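Local coordinates for T-cell surface protein tactile (Homo sapiens, PDB 6ARQ), which promotes adhesion of NK cells to target cells by interacting with PVR on the target, and is represented here by the first V-type immunoglobulin domain of its own extracellular region, at residues V22-T30 with L103-Y113. The protein carries 1 engineered substitution. Sequence-based numbering, arbitrary orientation.
With NAG (2-acetamido-2-deoxy-beta-D-glucopyranose), chain F.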
loop_
_atom_site.group_PDB
_atom_site.type_symbol
_atom_site.label_atom_id
_atom_site.label_comp_id
_atom_site.label_asym_id
_atom_site.label_seq_id
_atom_site.Cartn_x
_atom_site.Cartn_y
_atom_site.Cartn_z
ATOM N N VAL A 22 -25.681 9.619 -45.145
ATOM C CA VAL A 22 -24.272 9.277 -44.944
ATOM C C VAL A 22 -24.129 7.769 -44.640
ATOM O O VAL A 22 -25.007 7.165 -44.014
ATOM C CB VAL A 22 -23.583 10.182 -43.873
ATOM C CG1 VAL A 22 -23.901 9.751 -42.441
ATOM C CG2 VAL A 22 -22.076 10.266 -44.097
ATOM N N ASN A 23 -23.032 7.169 -45.129
ATOM C CA ASN A 23 -22.708 5.766 -44.898
ATOM C C ASN A 23 -21.352 5.682 -44.196
ATOM O O ASN A 23 -20.316 5.931 -44.819
ATOM C CB ASN A 23 -22.707 4.932 -46.202
ATOM C CG ASN A 23 -23.697 5.310 -47.277
ATOM O OD1 ASN A 23 -24.846 5.693 -46.998
ATOM N ND2 ASN A 23 -23.221 5.163 -48.535
ATOM N N LEU A 24 -21.363 5.377 -42.888
ATOM C CA LEU A 24 -20.138 5.228 -42.101
ATOM C C LEU A 24 -19.590 3.838 -42.382
ATOM O O LEU A 24 -20.231 2.850 -42.024
ATOM C CB LEU A 24 -20.392 5.459 -40.593
ATOM C CG LEU A 24 -21.091 6.768 -40.180
ATOM C CD1 LEU A 24 -21.598 6.683 -38.760
ATOM C CD2 LEU A 24 -20.175 7.975 -40.336
ATOM N N THR A 25 -18.457 3.757 -43.103
ATOM C CA THR A 25 -17.869 2.484 -43.516
ATOM C C THR A 25 -16.520 2.234 -42.843
ATOM O O THR A 25 -15.629 3.083 -42.886
ATOM C CB THR A 25 -17.733 2.431 -45.052
ATOM O OG1 THR A 25 -18.941 2.897 -45.656
ATOM C CG2 THR A 25 -17.408 1.033 -45.573
ATOM N N CYS A 26 -16.380 1.039 -42.249
ATOM C CA CYS A 26 -15.160 0.552 -41.615
ATOM C C CYS A 26 -14.557 -0.520 -42.533
ATOM O O CYS A 26 -15.013 -1.667 -42.532
ATOM C CB CYS A 26 -15.445 0.018 -40.211
ATOM S SG CYS A 26 -15.940 1.288 -39.015
ATOM N N GLN A 27 -13.589 -0.120 -43.375
ATOM C CA GLN A 27 -12.939 -1.009 -44.339
ATOM C C GLN A 27 -11.698 -1.649 -43.725
ATOM O O GLN A 27 -10.841 -0.946 -43.185
ATOM C CB GLN A 27 -12.580 -0.242 -45.623
ATOM C CG GLN A 27 -12.356 -1.140 -46.842
ATOM C CD GLN A 27 -12.307 -0.406 -48.168
ATOM O OE1 GLN A 27 -12.210 -1.028 -49.232
ATOM N NE2 GLN A 27 -12.380 0.922 -48.156
ATOM N N THR A 28 -11.612 -2.986 -43.803
ATOM C CA THR A 28 -10.495 -3.765 -43.260
ATOM C C THR A 28 -10.243 -5.025 -44.113
ATOM O O THR A 28 -11.096 -5.422 -44.907
ATOM C CB THR A 28 -10.732 -4.100 -41.766
ATOM O OG1 THR A 28 -9.564 -4.721 -41.225
ATOM C CG2 THR A 28 -11.964 -4.977 -41.526
ATOM N N GLN A 29 -9.058 -5.634 -43.943
ATOM C CA GLN A 29 -8.630 -6.842 -44.643
ATOM C C GLN A 29 -7.968 -7.801 -43.655
ATOM O O GLN A 29 -7.212 -7.365 -42.782
ATOM C CB GLN A 29 -7.670 -6.487 -45.789
ATOM C CG GLN A 29 -7.953 -7.232 -47.087
ATOM C CD GLN A 29 -6.911 -8.263 -47.457
ATOM O OE1 GLN A 29 -5.982 -8.576 -46.702
ATOM N NE2 GLN A 29 -7.053 -8.827 -48.642
ATOM N N THR A 30 -8.265 -9.101 -43.782
ATOM C CA THR A 30 -7.724 -10.131 -42.895
ATOM C C THR A 30 -6.832 -11.118 -43.667
ATOM O O THR A 30 -7.058 -11.372 -44.852
ATOM C CB THR A 30 -8.867 -10.854 -42.139
ATOM O OG1 THR A 30 -8.319 -11.761 -41.183
ATOM C CG2 THR A 30 -9.836 -11.595 -43.060
ATOM N N LEU A 103 -10.836 -9.461 -35.741
ATOM C CA LEU A 103 -10.167 -10.202 -36.810
ATOM C C LEU A 103 -9.211 -11.241 -36.240
ATOM O O LEU A 103 -8.654 -11.034 -35.159
ATOM C CB LEU A 103 -9.374 -9.212 -37.686
ATOM C CG LEU A 103 -10.094 -8.524 -38.854
ATOM C CD1 LEU A 103 -11.005 -7.400 -38.381
ATOM C CD2 LEU A 103 -9.089 -7.928 -39.817
ATOM N N TYR A 104 -8.996 -12.345 -36.974
ATOM C CA TYR A 104 -8.053 -13.376 -36.552
ATOM C C TYR A 104 -6.985 -13.587 -37.633
ATOM O O TYR A 104 -7.332 -13.871 -38.782
ATOM C CB TYR A 104 -8.752 -14.700 -36.200
ATOM C CG TYR A 104 -7.961 -15.533 -35.214
ATOM C CD1 TYR A 104 -6.968 -16.407 -35.647
ATOM C CD2 TYR A 104 -8.184 -15.425 -33.844
ATOM C CE1 TYR A 104 -6.210 -17.149 -34.740
ATOM C CE2 TYR A 104 -7.444 -16.172 -32.928
ATOM C CZ TYR A 104 -6.457 -17.033 -33.381
ATOM O OH TYR A 104 -5.726 -17.768 -32.479
ATOM N N PRO A 105 -5.684 -13.411 -37.310
ATOM C CA PRO A 105 -5.098 -13.101 -35.996
ATOM C C PRO A 105 -4.697 -11.624 -35.822
ATOM O O PRO A 105 -3.798 -11.330 -35.029
ATOM C CB PRO A 105 -3.864 -14.009 -35.991
ATOM C CG PRO A 105 -3.410 -14.024 -37.460
ATOM C CD PRO A 105 -4.616 -13.634 -38.305
ATOM N N GLU A 106 -5.357 -10.699 -36.553
ATOM C CA GLU A 106 -5.055 -9.258 -36.523
ATOM C C GLU A 106 -5.504 -8.574 -35.221
ATOM O O GLU A 106 -4.944 -7.539 -34.855
ATOM C CB GLU A 106 -5.680 -8.533 -37.726
ATOM C CG GLU A 106 -4.971 -8.780 -39.049
ATOM C CD GLU A 106 -5.219 -10.133 -39.688
ATOM O OE1 GLU A 106 -4.233 -10.767 -40.125
ATOM O OE2 GLU A 106 -6.390 -10.577 -39.719
ATOM N N GLY A 107 -6.508 -9.143 -34.558
ATOM C CA GLY A 107 -7.031 -8.619 -33.304
ATOM C C GLY A 107 -8.224 -7.699 -33.452
ATOM O O GLY A 107 -9.003 -7.826 -34.401
ATOM N N ILE A 108 -8.368 -6.758 -32.506
ATOM C CA ILE A 108 -9.485 -5.818 -32.472
ATOM C C ILE A 108 -9.087 -4.464 -33.078
ATOM O O ILE A 108 -8.106 -3.848 -32.660
ATOM C CB ILE A 108 -10.048 -5.673 -31.021
ATOM C CG1 ILE A 108 -10.710 -6.981 -30.547
ATOM C CG2 ILE A 108 -11.038 -4.511 -30.885
ATOM C CD1 ILE A 108 -9.903 -7.744 -29.556
ATOM N N GLN A 109 -9.880 -4.020 -34.069
ATOM C CA GLN A 109 -9.784 -2.726 -34.744
ATOM C C GLN A 109 -10.948 -1.862 -34.280
ATOM O O GLN A 109 -12.061 -2.369 -34.131
ATOM C CB GLN A 109 -9.798 -2.887 -36.272
ATOM C CG GLN A 109 -8.415 -2.981 -36.892
ATOM C CD GLN A 109 -8.066 -4.399 -37.246
ATOM O OE1 GLN A 109 -8.416 -4.899 -38.319
ATOM N NE2 GLN A 109 -7.368 -5.080 -36.352
ATOM N N THR A 110 -10.696 -0.570 -34.035
ATOM C CA THR A 110 -11.717 0.358 -33.551
ATOM C C THR A 110 -11.655 1.665 -34.346
ATOM O O THR A 110 -10.568 2.196 -34.581
ATOM C CB THR A 110 -11.535 0.583 -32.029
ATOM O OG1 THR A 110 -11.631 -0.674 -31.356
ATOM C CG2 THR A 110 -12.558 1.547 -31.433
ATOM N N LYS A 111 -12.827 2.172 -34.759
ATOM C CA LYS A 111 -12.954 3.444 -35.460
ATOM C C LYS A 111 -14.171 4.191 -34.923
ATOM O O LYS A 111 -15.278 3.646 -34.907
ATOM C CB LYS A 111 -13.024 3.262 -36.982
ATOM C CG LYS A 111 -12.496 4.480 -37.744
ATOM C CD LYS A 111 -12.628 4.334 -39.255
ATOM C CE LYS A 111 -11.409 3.734 -39.916
ATOM N NZ LYS A 111 -11.598 3.595 -41.383
ATOM N N ILE A 112 -13.947 5.422 -34.439
ATOM C CA ILE A 112 -14.990 6.275 -33.869
ATOM C C ILE A 112 -15.283 7.419 -34.841
ATOM O O ILE A 112 -14.375 8.148 -35.242
ATOM C CB ILE A 112 -14.625 6.798 -32.444
ATOM C CG1 ILE A 112 -14.093 5.672 -31.527
ATOM C CG2 ILE A 112 -15.814 7.505 -31.787
ATOM C CD1 ILE A 112 -12.598 5.724 -31.259
ATOM N N TYR A 113 -16.558 7.547 -35.227
ATOM C CA TYR A 113 -17.066 8.578 -36.123
ATOM C C TYR A 113 -17.913 9.563 -35.335
ATOM O O TYR A 113 -18.955 9.180 -34.798
ATOM C CB TYR A 113 -17.903 7.952 -37.255
ATOM C CG TYR A 113 -17.109 7.236 -38.324
ATOM C CD1 TYR A 113 -16.553 7.934 -39.392
ATOM C CD2 TYR A 113 -16.983 5.849 -38.315
ATOM C CE1 TYR A 113 -15.849 7.277 -40.400
ATOM C CE2 TYR A 113 -16.283 5.180 -39.319
ATOM C CZ TYR A 113 -15.719 5.899 -40.360
ATOM O OH TYR A 113 -15.028 5.257 -41.358
HETATM C C1 NAG F . -23.965 5.484 -49.721
HETATM C C2 NAG F . -25.018 4.428 -50.062
HETATM C C3 NAG F . -25.756 4.905 -51.316
HETATM C C4 NAG F . -26.314 6.318 -51.134
HETATM C C5 NAG F . -25.197 7.288 -50.748
HETATM C C6 NAG F . -25.694 8.674 -50.405
HETATM C C7 NAG F . -24.924 1.953 -50.155
HETATM C C8 NAG F . -24.037 0.768 -50.402
HETATM N N2 NAG F . -24.346 3.160 -50.309
HETATM O O3 NAG F . -26.815 4.006 -51.624
HETATM O O4 NAG F . -26.923 6.750 -52.347
HETATM O O5 NAG F . -24.518 6.798 -49.579
HETATM O O6 NAG F . -24.634 9.512 -49.963
HETATM O O7 NAG F . -26.104 1.826 -49.836
#
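Strand 22-29 and strand 107-113 run nearly antiparallel, their directions 158° apart, but their axes come no nearer than 8.8 Å, so the strands meet through side chains and share no backbone hydrogen bonds. Tyr113 is the bridge at one end. Its ring reaches across to strand 22-29, where the OH donates a 2.7 Å hydrogen bond to the carbonyl O of Thr25, approaching from 46° above the carbonyl plane. Leu24 runs alongside the tyrosine, pointing the other way: its CB lies over the rim of one ring face, while CD2 packs against Tyr113 CG at 3.7 Å. The ring edge is taken by Cys26 SG, 5.3 Å from the ring centroid and in the ring plane, a sulfur-aromatic contact; the same sulfur also touches Lys111 CB. This is the interior of the immunoglobulin V-type sandwich: Cys26 is joined to Cys99 in the disulfide that ties the two sheets together, strand 22-29 pairing with strand 79-86 in one sheet and strand 107-117 lying between strands 9-16 and 95-104 in the other. Strand 22-29 also carries the N-linked sugar, attached at Asn23 ND2. Further along, Thr28 OG1 donates to Gln109 OE1 at 3.1 Å, with the donor in the plane of the amide carbonyl. With OG1 anti to the backbone N (chi1 -173°), that hydroxyl also faces Leu103, whose CD2 meets it tip to tip and then continues to Thr30 CB. Beyond Leu103, at the hairpin linking strands 95-104 and 107-117, Thr30 OG1 donates to Glu106 OE2 over 2.7 Å, on the syn side of the carboxylate. Glu106 bends at its second torsion to bring its carboxylate back to Thr30.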